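Local coordinates for McyG protein (Microcystis aeruginosa PCC 7806, PDB 4R0M) that probably selects and adenylates the starter acid for microcystin assembly, its adenylation domain here holding phenylalanyl-adenylate, ahead of transfer to a peptidyl carrier domain, at residues 97-102 with 178-183; 223-228 with 528-533. One frame throughout, in Å; residues are numbered along the deposited sequence.

Contact 1 of 2, residues 97-102 with 178-183; sequences PVPLTV and LLLFTS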
loop_
_atom_site.group_PDB
_atom_site.type_symbol
_atom_site.label_atom_id
_atom_site.label_comp_id
_atom_site.label_asym_id
_atom_site.label_seq_id
_atom_site.Cartn_x
_atom_site.Cartn_y
_atom_site.Cartn_z
ATOM N N PRO A 97 -1.790 16.212 8.973
ATOM C CA PRO A 97 -0.768 15.211 9.262
ATOM C C PRO A 97 -0.099 14.736 7.974
ATOM O O PRO A 97 -0.762 14.605 6.941
ATOM C CB PRO A 97 -1.560 14.074 9.905
ATOM C CG PRO A 97 -2.925 14.186 9.313
ATOM C CD PRO A 97 -3.148 15.636 8.988
ATOM N N VAL A 98 1.210 14.510 8.041
ATOM C CA VAL A 98 1.969 14.016 6.895
ATOM C C VAL A 98 2.673 12.724 7.308
ATOM O O VAL A 98 3.833 12.745 7.735
ATOM C CB VAL A 98 2.971 15.069 6.362
ATOM C CG1 VAL A 98 3.623 14.592 5.069
ATOM C CG2 VAL A 98 2.274 16.405 6.130
ATOM N N PRO A 99 1.956 11.590 7.208
ATOM C CA PRO A 99 2.515 10.313 7.631
ATOM C C PRO A 99 3.557 9.818 6.641
ATOM O O PRO A 99 3.312 9.806 5.433
ATOM C CB PRO A 99 1.296 9.373 7.644
ATOM C CG PRO A 99 0.094 10.245 7.457
ATOM C CD PRO A 99 0.587 11.436 6.696
ATOM N N LEU A 100 4.719 9.439 7.154
ATOM C CA LEU A 100 5.776 8.879 6.321
ATOM C C LEU A 100 6.262 7.557 6.909
ATOM O O LEU A 100 6.150 7.329 8.115
ATOM C CB LEU A 100 6.931 9.875 6.159
ATOM C CG LEU A 100 6.651 11.172 5.384
ATOM C CD1 LEU A 100 7.783 12.171 5.574
ATOM C CD2 LEU A 100 6.405 10.916 3.903
ATOM N N THR A 101 6.784 6.692 6.042
ATOM C CA THR A 101 7.313 5.394 6.442
ATOM C C THR A 101 8.427 5.571 7.468
ATOM O O THR A 101 9.310 6.412 7.299
ATOM C CB THR A 101 7.850 4.613 5.221
ATOM O OG1 THR A 101 6.810 4.482 4.243
ATOM C CG2 THR A 101 8.342 3.217 5.618
ATOM N N VAL A 102 8.354 4.791 8.543
ATOM C CA VAL A 102 9.422 4.723 9.530
ATOM C C VAL A 102 10.609 3.978 8.916
ATOM O O VAL A 102 10.458 2.867 8.407
ATOM C CB VAL A 102 8.938 4.040 10.830
ATOM C CG1 VAL A 102 10.109 3.614 11.708
ATOM C CG2 VAL A 102 8.003 4.968 11.599
ATOM N N LEU A 178 -5.421 15.661 4.683
ATOM C CA LEU A 178 -4.370 14.653 4.701
ATOM C C LEU A 178 -3.424 14.821 3.519
ATOM O O LEU A 178 -3.860 14.959 2.374
ATOM C CB LEU A 178 -4.990 13.251 4.694
ATOM C CG LEU A 178 -4.095 12.008 4.759
ATOM C CD1 LEU A 178 -3.284 11.949 6.049
ATOM C CD2 LEU A 178 -4.954 10.762 4.604
ATOM N N LEU A 179 -2.128 14.816 3.811
ATOM C CA LEU A 179 -1.105 14.920 2.779
ATOM C C LEU A 179 -0.214 13.681 2.803
ATOM O O LEU A 179 0.502 13.446 3.776
ATOM C CB LEU A 179 -0.286 16.203 2.966
ATOM C CG LEU A 179 0.833 16.557 1.979
ATOM C CD1 LEU A 179 0.338 16.638 0.543
ATOM C CD2 LEU A 179 1.477 17.871 2.392
ATOM N N LEU A 180 -0.281 12.889 1.734
ATOM C CA LEU A 180 0.480 11.642 1.632
ATOM C C LEU A 180 1.463 11.657 0.464
ATOM O O LEU A 180 1.063 11.751 -0.700
ATOM C CB LEU A 180 -0.460 10.437 1.506
ATOM C CG LEU A 180 -1.338 10.062 2.703
ATOM C CD1 LEU A 180 -2.512 9.213 2.245
ATOM C CD2 LEU A 180 -0.530 9.336 3.766
ATOM N N PHE A 181 2.749 11.555 0.788
ATOM C CA PHE A 181 3.804 11.557 -0.217
ATOM C C PHE A 181 4.103 10.155 -0.725
ATOM O O PHE A 181 4.324 9.236 0.063
ATOM C CB PHE A 181 5.079 12.196 0.340
ATOM C CG PHE A 181 5.051 13.697 0.352
ATOM C CD1 PHE A 181 4.471 14.390 1.413
ATOM C CD2 PHE A 181 5.614 14.423 -0.691
ATOM C CE1 PHE A 181 4.446 15.775 1.425
ATOM C CE2 PHE A 181 5.593 15.810 -0.683
ATOM C CZ PHE A 181 5.007 16.487 0.376
ATOM N N THR A 182 4.090 9.999 -2.045
ATOM C CA THR A 182 4.522 8.765 -2.695
ATOM C C THR A 182 5.841 9.014 -3.418
ATOM O O THR A 182 6.063 10.105 -3.954
ATOM C CB THR A 182 3.490 8.264 -3.724
ATOM O OG1 THR A 182 3.141 9.332 -4.613
ATOM C CG2 THR A 182 2.235 7.760 -3.034
ATOM N N SER A 183 6.715 8.009 -3.425
ATOM C CA SER A 183 7.971 8.096 -4.169
ATOM C C SER A 183 7.704 7.911 -5.656
ATOM O O SER A 183 7.087 6.926 -6.069
ATOM C CB SER A 183 8.982 7.054 -3.677
ATOM O OG SER A 183 9.581 7.451 -2.455
#
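Val-98 and Pro-99 meet Leu-178, Leu-180 and Phe-181 in a buried apolar layer of the adenylation domain, where strand segments 97-99 and 178-182, whose axes run 25° from parallel, pass each other. Strand 96-99 is an outermost strand of a four-stranded parallel sheet, whereas strand 176-182 pairs antiparallel with 190-195, so the contact joins two sheets. CG1 of Val-98, placed anti to the backbone N (chi1 -173°), reaches the edge of the Phe-181 ring, 3.8 Å from CD1, while CG2 lies alongside Leu-179. Cutting this side chain back to an alanine removes both methyls and is likely to open a gap between the ring edge of Phe-181 and the flank of Leu-179. The ring of Pro-99 crosses Leu-180 at about a right angle, its CD 3.8 Å from Leu-180 CD2, and also touches Leu-178 CD1. Farther along, Leu-100 CD2 rests on CB of Phe-181. Helix 227-240 covers this layer through Ile-230, which touches Pro-99, Leu-178 and Leu-180. The polar margin is thin: Leu-179 N gives a weak but straight hydrogen bond to Pro-97 O (3.4 Å, 170°), and Val-98 CA lies 3.5 Å from Leu-179 O in a CA-H...O contact.

Contact 2 of 2, residues 223-228 with 528-533; sequences PLDHVG and KTSIGK. With FA5 (adenosine-5'-[phenylalaninyl-phosphate]), chain C.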
loop_
_atom_site.group_PDB
_atom_site.type_symbol
_atom_site.label_atom_id
_atom_site.label_comp_id
_atom_site.label_asym_id
_atom_site.label_seq_id
_atom_site.Cartn_x
_atom_site.Cartn_y
_atom_site.Cartn_z
ATOM N N PRO A 223 1.409 -1.220 7.344
ATOM C CA PRO A 223 1.833 -0.060 8.138
ATOM C C PRO A 223 0.877 1.124 7.987
ATOM O O PRO A 223 0.314 1.337 6.913
ATOM C CB PRO A 223 3.223 0.280 7.579
ATOM C CG PRO A 223 3.319 -0.433 6.278
ATOM C CD PRO A 223 2.450 -1.648 6.394
ATOM N N LEU A 224 0.717 1.882 9.066
ATOM C CA LEU A 224 -0.324 2.902 9.163
ATOM C C LEU A 224 -0.116 4.144 8.306
ATOM O O LEU A 224 -1.051 4.916 8.115
ATOM C CB LEU A 224 -0.546 3.302 10.626
ATOM C CG LEU A 224 -1.175 2.276 11.575
ATOM C CD1 LEU A 224 -1.308 2.882 12.960
ATOM C CD2 LEU A 224 -2.532 1.803 11.082
ATOM N N ASP A 225 1.095 4.344 7.793
ATOM C CA ASP A 225 1.379 5.512 6.950
ATOM C C ASP A 225 0.798 5.382 5.544
ATOM O O ASP A 225 0.669 6.374 4.832
ATOM C CB ASP A 225 2.884 5.790 6.873
ATOM C CG ASP A 225 3.673 4.595 6.394
ATOM O OD1 ASP A 225 3.980 3.717 7.231
ATOM O OD2 ASP A 225 3.990 4.536 5.186
ATOM N N HIS A 226 0.453 4.161 5.145
ATOM C CA HIS A 226 -0.110 3.924 3.821
ATOM C C HIS A 226 -1.591 4.213 3.753
ATOM O O HIS A 226 -2.320 4.004 4.723
ATOM C CB HIS A 226 0.176 2.504 3.371
ATOM C CG HIS A 226 -0.108 2.269 1.913
ATOM N ND1 HIS A 226 -1.295 1.815 1.474
ATOM C CD2 HIS A 226 0.688 2.454 0.783
ATOM C CE1 HIS A 226 -1.265 1.709 0.135
ATOM N NE2 HIS A 226 -0.048 2.097 -0.289
ATOM N N VAL A 227 -2.038 4.685 2.590
ATOM C CA VAL A 227 -3.428 5.115 2.370
ATOM C C VAL A 227 -4.486 4.027 2.627
ATOM O O VAL A 227 -5.608 4.331 3.048
ATOM C CB VAL A 227 -3.600 5.735 0.958
ATOM C CG1 VAL A 227 -3.540 4.668 -0.127
ATOM C CG2 VAL A 227 -4.889 6.539 0.863
ATOM N N GLY A 228 -4.122 2.767 2.388
ATOM C CA GLY A 228 -5.027 1.640 2.599
ATOM C C GLY A 228 -5.323 1.388 4.065
ATOM O O GLY A 228 -6.417 0.940 4.417
ATOM N N LYS A 528 11.442 -1.556 -1.405
ATOM C CA LYS A 528 10.022 -1.832 -1.241
ATOM C C LYS A 528 9.304 -0.607 -0.691
ATOM O O LYS A 528 9.840 0.107 0.159
ATOM C CB LYS A 528 9.822 -2.996 -0.271
ATOM C CG LYS A 528 10.064 -4.383 -0.844
ATOM C CD LYS A 528 10.313 -5.378 0.278
ATOM C CE LYS A 528 9.950 -6.799 -0.120
ATOM N NZ LYS A 528 8.479 -7.041 -0.056
ATOM N N THR A 529 8.086 -0.374 -1.176
ATOM C CA THR A 529 7.189 0.606 -0.566
ATOM C C THR A 529 6.791 0.070 0.803
ATOM O O THR A 529 7.013 -1.106 1.097
ATOM C CB THR A 529 5.919 0.839 -1.410
ATOM O OG1 THR A 529 5.223 -0.402 -1.589
ATOM C CG2 THR A 529 6.266 1.428 -2.772
ATOM N N SER A 530 6.206 0.925 1.636
ATOM C CA SER A 530 5.791 0.541 2.988
ATOM C C SER A 530 4.976 -0.750 3.007
ATOM O O SER A 530 5.112 -1.559 3.923
ATOM C CB SER A 530 4.994 1.670 3.645
ATOM O OG SER A 530 3.842 1.987 2.880
ATOM N N ILE A 531 4.152 -0.945 1.979
ATOM C CA ILE A 531 3.268 -2.109 1.906
ATOM C C ILE A 531 3.900 -3.381 1.322
ATOM O O ILE A 531 3.234 -4.417 1.223
ATOM C CB ILE A 531 1.934 -1.783 1.188
ATOM C CG1 ILE A 531 2.154 -1.318 -0.255
ATOM C CG2 ILE A 531 1.132 -0.781 2.007
ATOM C CD1 ILE A 531 0.893 -1.340 -1.094
ATOM N N GLY A 532 5.173 -3.300 0.944
ATOM C CA GLY A 532 5.925 -4.472 0.495
ATOM C C GLY A 532 5.926 -4.720 -1.003
ATOM O O GLY A 532 6.306 -5.800 -1.454
ATOM N N LYS A 533 5.495 -3.725 -1.771
ATOM C CA LYS A 533 5.544 -3.794 -3.224
ATOM C C LYS A 533 6.944 -3.418 -3.701
ATOM O O LYS A 533 7.418 -2.305 -3.444
ATOM C CB LYS A 533 4.496 -2.863 -3.843
ATOM C CG LYS A 533 4.538 -2.785 -5.364
ATOM C CD LYS A 533 3.473 -1.848 -5.925
ATOM C CE LYS A 533 3.794 -0.384 -5.659
ATOM N NZ LYS A 533 2.845 0.529 -6.356
HETATM C C FA5 C . -1.401 1.628 -3.194
HETATM O O FA5 C . -0.572 0.733 -3.307
HETATM C CA FA5 C . -2.872 1.306 -3.247
HETATM N N FA5 C . -3.032 0.509 -4.439
HETATM C CB FA5 C . -3.336 0.485 -2.035
HETATM C CG FA5 C . -4.773 -0.051 -2.002
HETATM C CD1 FA5 C . -5.599 -0.144 -3.123
HETATM C CD2 FA5 C . -5.292 -0.489 -0.776
HETATM C CE1 FA5 C . -6.901 -0.648 -3.019
HETATM C CE2 FA5 C . -6.589 -1.002 -0.661
HETATM C CZ FA5 C . -7.401 -1.081 -1.791
HETATM P P FA5 C . 0.280 3.638 -3.923
HETATM O OP1 FA5 C . 1.586 3.383 -3.218
HETATM O OP2 FA5 C . -0.096 5.058 -4.262
HETATM O OP3 FA5 C . -0.923 3.001 -3.038
HETATM O "O5'" FA5 C . 0.330 2.783 -5.289
HETATM C "C5'" FA5 C . -0.711 2.824 -6.262
HETATM C "C4'" FA5 C . -0.292 1.959 -7.440
HETATM O "O4'" FA5 C . -0.203 0.573 -7.087
HETATM C "C3'" FA5 C . -1.285 1.997 -8.584
HETATM O "O3'" FA5 C . -1.111 3.149 -9.408
HETATM C "C2'" FA5 C . -0.962 0.718 -9.321
HETATM O "O2'" FA5 C . 0.156 0.910 -10.195
HETATM C "C1'" FA5 C . -0.549 -0.233 -8.217
HETATM N N9 FA5 C . -1.699 -1.117 -7.896
HETATM C C8 FA5 C . -2.519 -0.987 -6.837
HETATM N N7 FA5 C . -3.470 -1.952 -6.820
HETATM C C5 FA5 C . -3.273 -2.728 -7.901
HETATM C C6 FA5 C . -3.916 -3.927 -8.493
HETATM N N6 FA5 C . -4.993 -4.505 -7.913
HETATM N N1 FA5 C . -3.394 -4.428 -9.639
HETATM C C2 FA5 C . -2.324 -3.863 -10.236
HETATM N N3 FA5 C . -1.687 -2.780 -9.751
HETATM C C4 FA5 C . -2.106 -2.173 -8.610
#
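His-226 meets Ile-531 with CB and its ring face, and the bound phenylalanyl-adenylate with the far end of the ring. Its CB lies 3.7 Å from Ser-530 OG and equally close to Ile-531 CG2. With CG anti to the backbone N (chi1 -168°), the imidazole extends toward the ligand, and Ile-531 CG2 sits over one face in a CH-pi contact, 3.5 Å from the ring centroid. That methyl comes closest to CG (3.3 Å) and also meets CD2, which has Ser-530 OG close by. His-226 is the N-cap of helix 227-240: ND1 accepts a nearly straight hydrogen bond from Gly-228 N (169°), the donor tilted from the ring plane. CE1 abuts the phenylalanyl CB, and NE2 gives a weak hydrogen bond to OP3, the oxygen bridging the acyl carbon and the phosphorus (3.0 Å, 126°).

The facing segment 528-533 makes a type I turn from Thr-529 to Gly-532, against which Pro-223 packs, its CG 3.2 Å from Ser-530 O. Asp-225, whose polar partner is Thr-101, touches Ser-530 CB. Lys-533 bends at its third torsion and bonds through NZ to the ribose O4' (3.1 Å).

With ND1 accepting from Gly-228 N, NE2 is probably the nitrogen that carries hydrogen toward OP3. The reach of Lys-533 to the ribose is consistent with the adenylate-forming conformation of ANL enzymes, in which a lysine of the C-terminal subdomain reaches the active site.

Contacts 1 and 2 have centres 10 Å apart and touch directly, so the strand packing of the first adjoins the ligand pocket served by the second. Thr-101, just past strand 96-99, joins them: its OG1 lies 3.0 Å from Asp-225 OD2, a probable hydrogen bond, and 3.4 Å from Ser-530 CB, thereby meeting both segments of contact 2. Leu-180 CD2 also packs 3.4 Å from Asp-225 O. Contact 1 approaches the adenylate through Thr-182, a pocket residue that touches it, while the side chain of Leu-180 remains about 8 Å from the ligand. Contact 2 supplies His-226, Gly-228, Ile-531 and Lys-533; Asp-421, Gly-335 and Thr-337 bind the ligand from elsewhere in the chain.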